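Local coordinates for protein AimR transcriptional regulator (PDB 5ZVV) that activates transcription of the phage aimX locus as a dimer and, on binding the arbitrium peptide, becomes an inactive monomer, tipping infection toward lysogeny, at residues 322-334 / 343-356. Residues are numbered along the deposited sequence; the frame is centred on the assembly and turned at random.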
loop_
_atom_site.group_PDB
_atom_site.type_symbol
_atom_site.label_atom_id
_atom_site.label_comp_id
_atom_site.label_asym_id
_atom_site.label_seq_id
_atom_site.Cartn_x
_atom_site.Cartn_y
_atom_site.Cartn_z
ATOM N N GLN A 322 2.614 -20.151 9.965
ATOM C CA GLN A 322 2.774 -18.908 10.711
ATOM C C GLN A 322 3.056 -17.755 9.756
ATOM O O GLN A 322 3.870 -17.882 8.839
ATOM C CB GLN A 322 3.921 -19.030 11.715
ATOM C CG GLN A 322 3.779 -20.160 12.717
ATOM C CD GLN A 322 4.881 -20.151 13.763
ATOM O OE1 GLN A 322 4.692 -19.658 14.876
ATOM N NE2 GLN A 322 6.038 -20.704 13.410
ATOM N N ASP A 323 2.386 -16.623 9.973
ATOM C CA ASP A 323 2.686 -15.445 9.172
ATOM C C ASP A 323 3.937 -14.757 9.719
ATOM O O ASP A 323 4.558 -15.214 10.682
ATOM C CB ASP A 323 1.474 -14.507 9.098
ATOM C CG ASP A 323 1.120 -13.851 10.432
ATOM O OD1 ASP A 323 1.894 -13.940 11.405
ATOM O OD2 ASP A 323 0.041 -13.227 10.500
ATOM N N GLU A 324 4.308 -13.632 9.107
ATOM C CA GLU A 324 5.610 -13.039 9.400
ATOM C C GLU A 324 5.663 -12.450 10.808
ATOM O O GLU A 324 6.691 -12.555 11.486
ATOM C CB GLU A 324 5.947 -11.989 8.343
ATOM C CG GLU A 324 5.972 -12.566 6.931
ATOM C CD GLU A 324 6.151 -11.510 5.863
ATOM O OE1 GLU A 324 7.231 -11.472 5.235
ATOM O OE2 GLU A 324 5.210 -10.715 5.656
ATOM N N ASN A 325 4.572 -11.833 11.267
ATOM C CA ASN A 325 4.524 -11.314 12.634
ATOM C C ASN A 325 4.633 -12.451 13.648
ATOM O O ASN A 325 5.466 -12.414 14.574
ATOM C CB ASN A 325 3.227 -10.521 12.824
ATOM C CG ASN A 325 3.252 -9.626 14.047
ATOM O OD1 ASN A 325 2.640 -9.937 15.067
ATOM N ND2 ASN A 325 3.954 -8.502 13.948
ATOM N N GLU A 326 3.802 -13.484 13.473
ATOM C CA GLU A 326 3.916 -14.692 14.279
ATOM C C GLU A 326 5.319 -15.271 14.219
ATOM O O GLU A 326 5.790 -15.852 15.200
ATOM C CB GLU A 326 2.897 -15.736 13.815
ATOM C CG GLU A 326 1.455 -15.405 14.170
ATOM C CD GLU A 326 0.455 -16.258 13.414
ATOM O OE1 GLU A 326 0.839 -16.863 12.391
ATOM O OE2 GLU A 326 -0.717 -16.326 13.844
ATOM N N LEU A 327 6.005 -15.126 13.082
ATOM C CA LEU A 327 7.377 -15.609 12.996
ATOM C C LEU A 327 8.333 -14.726 13.785
ATOM O O LEU A 327 9.343 -15.219 14.301
ATOM C CB LEU A 327 7.812 -15.707 11.536
ATOM C CG LEU A 327 7.297 -16.954 10.817
ATOM C CD1 LEU A 327 7.737 -16.963 9.362
ATOM C CD2 LEU A 327 7.770 -18.208 11.538
ATOM N N GLY A 328 8.037 -13.430 13.891
ATOM C CA GLY A 328 8.823 -12.577 14.767
ATOM C C GLY A 328 8.751 -13.031 16.210
ATOM O O GLY A 328 9.779 -13.196 16.882
ATOM N N PHE A 329 7.530 -13.266 16.703
ATOM C CA PHE A 329 7.400 -13.839 18.044
ATOM C C PHE A 329 8.082 -15.202 18.134
ATOM O O PHE A 329 8.797 -15.488 19.104
ATOM C CB PHE A 329 5.928 -13.950 18.435
ATOM C CG PHE A 329 5.271 -12.629 18.695
ATOM C CD1 PHE A 329 5.460 -11.976 19.903
ATOM C CD2 PHE A 329 4.466 -12.039 17.737
ATOM C CE1 PHE A 329 4.858 -10.758 20.147
ATOM C CE2 PHE A 329 3.863 -10.817 17.975
ATOM C CZ PHE A 329 4.058 -10.177 19.181
ATOM N N TYR A 330 7.886 -16.044 17.115
ATOM C CA TYR A 330 8.409 -17.408 17.127
ATOM C C TYR A 330 9.921 -17.420 17.303
ATOM O O TYR A 330 10.452 -18.106 18.186
ATOM C CB TYR A 330 8.003 -18.117 15.831
ATOM C CG TYR A 330 8.633 -19.475 15.604
ATOM C CD1 TYR A 330 8.067 -20.627 16.137
ATOM C CD2 TYR A 330 9.779 -19.608 14.830
ATOM C CE1 TYR A 330 8.636 -21.869 15.922
ATOM C CE2 TYR A 330 10.356 -20.845 14.610
ATOM C CZ TYR A 330 9.782 -21.972 15.157
ATOM O OH TYR A 330 10.358 -23.203 14.936
ATOM N N TYR A 331 10.635 -16.658 16.473
ATOM C CA TYR A 331 12.082 -16.597 16.616
ATOM C C TYR A 331 12.508 -15.845 17.871
ATOM O O TYR A 331 13.624 -16.068 18.356
ATOM C CB TYR A 331 12.709 -15.945 15.384
ATOM C CG TYR A 331 12.520 -16.736 14.108
ATOM C CD1 TYR A 331 13.417 -17.734 13.748
ATOM C CD2 TYR A 331 11.446 -16.484 13.267
ATOM C CE1 TYR A 331 13.248 -18.459 12.584
ATOM C CE2 TYR A 331 11.268 -17.204 12.099
ATOM C CZ TYR A 331 12.172 -18.190 11.763
ATOM O OH TYR A 331 12.003 -18.910 10.602
ATOM N N TYR A 332 11.653 -14.975 18.420
ATOM C CA TYR A 332 11.963 -14.403 19.727
ATOM C C TYR A 332 12.003 -15.486 20.802
ATOM O O TYR A 332 12.919 -15.521 21.632
ATOM C CB TYR A 332 10.955 -13.313 20.094
ATOM C CG TYR A 332 11.130 -12.787 21.502
ATOM C CD1 TYR A 332 12.265 -12.069 21.859
ATOM C CD2 TYR A 332 10.166 -13.011 22.476
ATOM C CE1 TYR A 332 12.434 -11.591 23.144
ATOM C CE2 TYR A 332 10.326 -12.533 23.765
ATOM C CZ TYR A 332 11.462 -11.825 24.092
ATOM O OH TYR A 332 11.627 -11.347 25.372
ATOM N N TYR A 333 11.019 -16.390 20.796
ATOM C CA TYR A 333 11.006 -17.472 21.782
ATOM C C TYR A 333 12.142 -18.460 21.540
ATOM O O TYR A 333 12.792 -18.918 22.493
ATOM C CB TYR A 333 9.657 -18.185 21.753
ATOM C CG TYR A 333 8.487 -17.256 21.969
ATOM C CD1 TYR A 333 8.508 -16.305 22.980
ATOM C CD2 TYR A 333 7.367 -17.317 21.149
ATOM C CE1 TYR A 333 7.443 -15.449 23.177
ATOM C CE2 TYR A 333 6.297 -16.466 21.339
ATOM C CZ TYR A 333 6.342 -15.533 22.354
ATOM O OH TYR A 333 5.279 -14.685 22.543
ATOM N N LYS A 334 12.390 -18.805 20.273
ATOM C CA LYS A 334 13.541 -19.644 19.951
ATOM C C LYS A 334 14.830 -19.017 20.462
ATOM O O LYS A 334 15.732 -19.725 20.919
ATOM C CB LYS A 334 13.623 -19.878 18.443
ATOM C CG LYS A 334 12.435 -20.617 17.857
ATOM C CD LYS A 334 12.586 -22.117 17.994
ATOM C CE LYS A 334 13.710 -22.635 17.112
ATOM N NZ LYS A 334 13.824 -24.115 17.183
ATOM N N ASP A 343 18.801 -15.860 16.281
ATOM C CA ASP A 343 17.357 -15.998 16.420
ATOM C C ASP A 343 16.702 -14.649 16.680
ATOM O O ASP A 343 15.622 -14.361 16.148
ATOM C CB ASP A 343 17.030 -16.985 17.540
ATOM C CG ASP A 343 17.366 -18.414 17.171
ATOM O OD1 ASP A 343 17.202 -18.772 15.987
ATOM O OD2 ASP A 343 17.792 -19.178 18.063
ATOM N N TYR A 344 17.341 -13.807 17.495
ATOM C CA TYR A 344 16.838 -12.453 17.697
ATOM C C TYR A 344 16.965 -11.615 16.430
ATOM O O TYR A 344 16.108 -10.763 16.164
ATOM C CB TYR A 344 17.573 -11.794 18.864
ATOM C CG TYR A 344 17.354 -12.501 20.184
ATOM C CD1 TYR A 344 16.072 -12.753 20.656
ATOM C CD2 TYR A 344 18.430 -12.934 20.951
ATOM C CE1 TYR A 344 15.866 -13.403 21.861
ATOM C CE2 TYR A 344 18.235 -13.586 22.157
ATOM C CZ TYR A 344 16.951 -13.820 22.604
ATOM O OH TYR A 344 16.751 -14.464 23.806
ATOM N N TYR A 345 18.011 -11.852 15.632
ATOM C CA TYR A 345 18.133 -11.171 14.346
ATOM C C TYR A 345 16.981 -11.545 13.422
ATOM O O TYR A 345 16.371 -10.677 12.784
ATOM C CB TYR A 345 19.476 -11.512 13.695
ATOM C CG TYR A 345 20.693 -11.123 14.511
ATOM C CD1 TYR A 345 20.628 -10.104 15.455
ATOM C CD2 TYR A 345 21.907 -11.775 14.332
ATOM C CE1 TYR A 345 21.739 -9.747 16.199
ATOM C CE2 TYR A 345 23.021 -11.426 15.073
ATOM C CZ TYR A 345 22.931 -10.411 16.003
ATOM O OH TYR A 345 24.036 -10.060 16.743
ATOM N N LYS A 346 16.664 -12.840 13.340
ATOM C CA LYS A 346 15.562 -13.279 12.490
ATOM C C LYS A 346 14.228 -12.749 13.001
ATOM O O LYS A 346 13.372 -12.337 12.207
ATOM C CB LYS A 346 15.544 -14.805 12.397
ATOM C CG LYS A 346 16.757 -15.394 11.686
ATOM C CD LYS A 346 16.500 -16.815 11.200
ATOM C CE LYS A 346 16.975 -17.854 12.201
ATOM N NZ LYS A 346 18.459 -17.866 12.322
ATOM N N SER A 347 14.035 -12.754 14.322
ATOM C CA SER A 347 12.848 -12.138 14.906
ATOM C C SER A 347 12.717 -10.685 14.466
ATOM O O SER A 347 11.633 -10.236 14.070
ATOM C CB SER A 347 12.904 -12.239 16.431
ATOM O OG SER A 347 11.948 -11.382 17.035
ATOM N N ILE A 348 13.824 -9.937 14.517
ATOM C CA ILE A 348 13.809 -8.547 14.073
ATOM C C ILE A 348 13.417 -8.460 12.605
ATOM O O ILE A 348 12.600 -7.616 12.216
ATOM C CB ILE A 348 15.176 -7.887 14.332
ATOM C CG1 ILE A 348 15.409 -7.710 15.831
ATOM C CG2 ILE A 348 15.270 -6.543 13.617
ATOM C CD1 ILE A 348 16.806 -7.267 16.181
ATOM N N ARG A 349 13.983 -9.335 11.769
ATOM C CA ARG A 349 13.689 -9.273 10.339
ATOM C C ARG A 349 12.217 -9.551 10.062
ATOM O O ARG A 349 11.624 -8.951 9.156
ATOM C CB ARG A 349 14.577 -10.255 9.574
ATOM C CG ARG A 349 16.039 -9.842 9.536
ATOM C CD ARG A 349 16.898 -10.848 8.786
ATOM N NE ARG A 349 18.308 -10.465 8.811
ATOM C CZ ARG A 349 18.879 -9.660 7.920
ATOM N NH1 ARG A 349 18.162 -9.152 6.925
ATOM N NH2 ARG A 349 20.168 -9.362 8.022
ATOM N N TYR A 350 11.601 -10.441 10.839
ATOM C CA TYR A 350 10.192 -10.735 10.601
ATOM C C TYR A 350 9.282 -9.642 11.150
ATOM O O TYR A 350 8.252 -9.332 10.540
ATOM C CB TYR A 350 9.835 -12.100 11.187
ATOM C CG TYR A 350 10.238 -13.236 10.277
ATOM C CD1 TYR A 350 9.572 -13.457 9.078
ATOM C CD2 TYR A 350 11.291 -14.080 10.607
ATOM C CE1 TYR A 350 9.937 -14.488 8.237
ATOM C CE2 TYR A 350 11.665 -15.114 9.771
ATOM C CZ TYR A 350 10.982 -15.316 8.586
ATOM O OH TYR A 350 11.346 -16.348 7.747
ATOM N N PHE A 351 9.638 -9.042 12.287
ATOM C CA PHE A 351 8.895 -7.874 12.753
ATOM C C PHE A 351 9.006 -6.716 11.769
ATOM O O PHE A 351 8.060 -5.932 11.622
ATOM C CB PHE A 351 9.387 -7.448 14.136
ATOM C CG PHE A 351 8.791 -8.244 15.259
ATOM C CD1 PHE A 351 7.422 -8.435 15.332
ATOM C CD2 PHE A 351 9.596 -8.807 16.235
ATOM C CE1 PHE A 351 6.866 -9.170 16.362
ATOM C CE2 PHE A 351 9.046 -9.544 17.267
ATOM C CZ PHE A 351 7.678 -9.726 17.330
ATOM N N LYS A 352 10.148 -6.591 11.090
ATOM C CA LYS A 352 10.290 -5.573 10.054
ATOM C C LYS A 352 9.422 -5.897 8.846
ATOM O O LYS A 352 8.732 -5.020 8.312
ATOM C CB LYS A 352 11.754 -5.447 9.638
ATOM C CG LYS A 352 12.621 -4.700 10.629
ATOM C CD LYS A 352 12.370 -3.205 10.554
ATOM C CE LYS A 352 13.449 -2.445 11.298
ATOM N NZ LYS A 352 13.334 -0.972 11.116
ATOM N N LYS A 353 9.447 -7.156 8.397
ATOM C CA LYS A 353 8.664 -7.538 7.226
ATOM C C LYS A 353 7.169 -7.375 7.465
ATOM O O LYS A 353 6.416 -7.121 6.518
ATOM C CB LYS A 353 8.977 -8.979 6.823
ATOM C CG LYS A 353 10.304 -9.157 6.104
ATOM C CD LYS A 353 10.470 -10.596 5.641
ATOM C CE LYS A 353 11.791 -10.811 4.922
ATOM N NZ LYS A 353 11.947 -12.227 4.483
ATOM N N SER A 354 6.721 -7.516 8.710
ATOM C CA SER A 354 5.317 -7.335 9.050
ATOM C C SER A 354 4.997 -5.907 9.466
ATOM O O SER A 354 3.871 -5.640 9.898
ATOM C CB SER A 354 4.906 -8.311 10.158
ATOM O OG SER A 354 5.662 -8.105 11.338
ATOM N N ASP A 355 5.959 -4.989 9.346
ATOM C CA ASP A 355 5.735 -3.566 9.607
ATOM C C ASP A 355 5.248 -3.338 11.037
ATOM O O ASP A 355 4.381 -2.498 11.295
ATOM C CB ASP A 355 4.756 -2.971 8.589
ATOM C CG ASP A 355 4.833 -1.457 8.513
ATOM O OD1 ASP A 355 5.741 -0.869 9.139
ATOM O OD2 ASP A 355 3.981 -0.856 7.821
ATOM N N ASP A 356 5.805 -4.100 11.974
ATOM C CA ASP A 356 5.443 -4.019 13.387
ATOM C C ASP A 356 6.515 -3.196 14.092
ATOM O O ASP A 356 7.615 -3.687 14.356
ATOM C CB ASP A 356 5.310 -5.415 13.992
ATOM C CG ASP A 356 4.661 -5.405 15.371
ATOM O OD1 ASP A 356 4.766 -4.387 16.088
ATOM O OD2 ASP A 356 4.046 -6.427 15.742
HETATM O O HOH W 1 9.070 -13.435 4.413
HETATM O O HOH W 2 6.330 -7.994 3.872
#
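N325 spends both amide hydrogens on the turn that follows helix 341-353: ND2 donates to D356 OD2 at 2.7 Å and to S354 OG at 3.1 Å, both nearly straight and close to the amide plane. D356 receives it on the anti lone pair of OD2, its carboxylate almost coplanar with the amide (8°), while OD1 accepts hydrogen bonds from the backbone N of Y358 and of F359. The two bonds fix the amide's rotation just where a Schellman motif, with D355 at C-prime, closes the second helix. One turn along helix 324-338 from N325, S347 OG donates to G328 O at 2.8 Å from above the carbonyl plane; Y332 N reaches the same oxygen from the opposite face. A water donates to E324 OE1 and accepts from K353 NZ, joining the two residues. Helices 324-338 and 341-353 form an antiparallel helical hairpin of the kind that builds TPR-like repeat domains; the axes of segments 324-334 and 343-353 approach to 7.4 Å. G328, without a side chain, lets the backbones close to 4.1 Å between its CA and S347 CA, and its CA lies over the centre of the F351 ring. F351 in turn points its edge into the face of F329 (planes at 83°); the F329 ring also meets that of F359, and F351 touches the same residue. On the other flank, Y331 and Y350 are reciprocal knobs in holes, their rings nearly parallel but slid apart. L327 CB covers one face of Y350, K346 CB one face of Y331; the lysine then bends (chi3 -94°), and NZ hydrogen-bonds T342 OG1. Y344 CE1 meets Y332 CD1 at 3.8 Å.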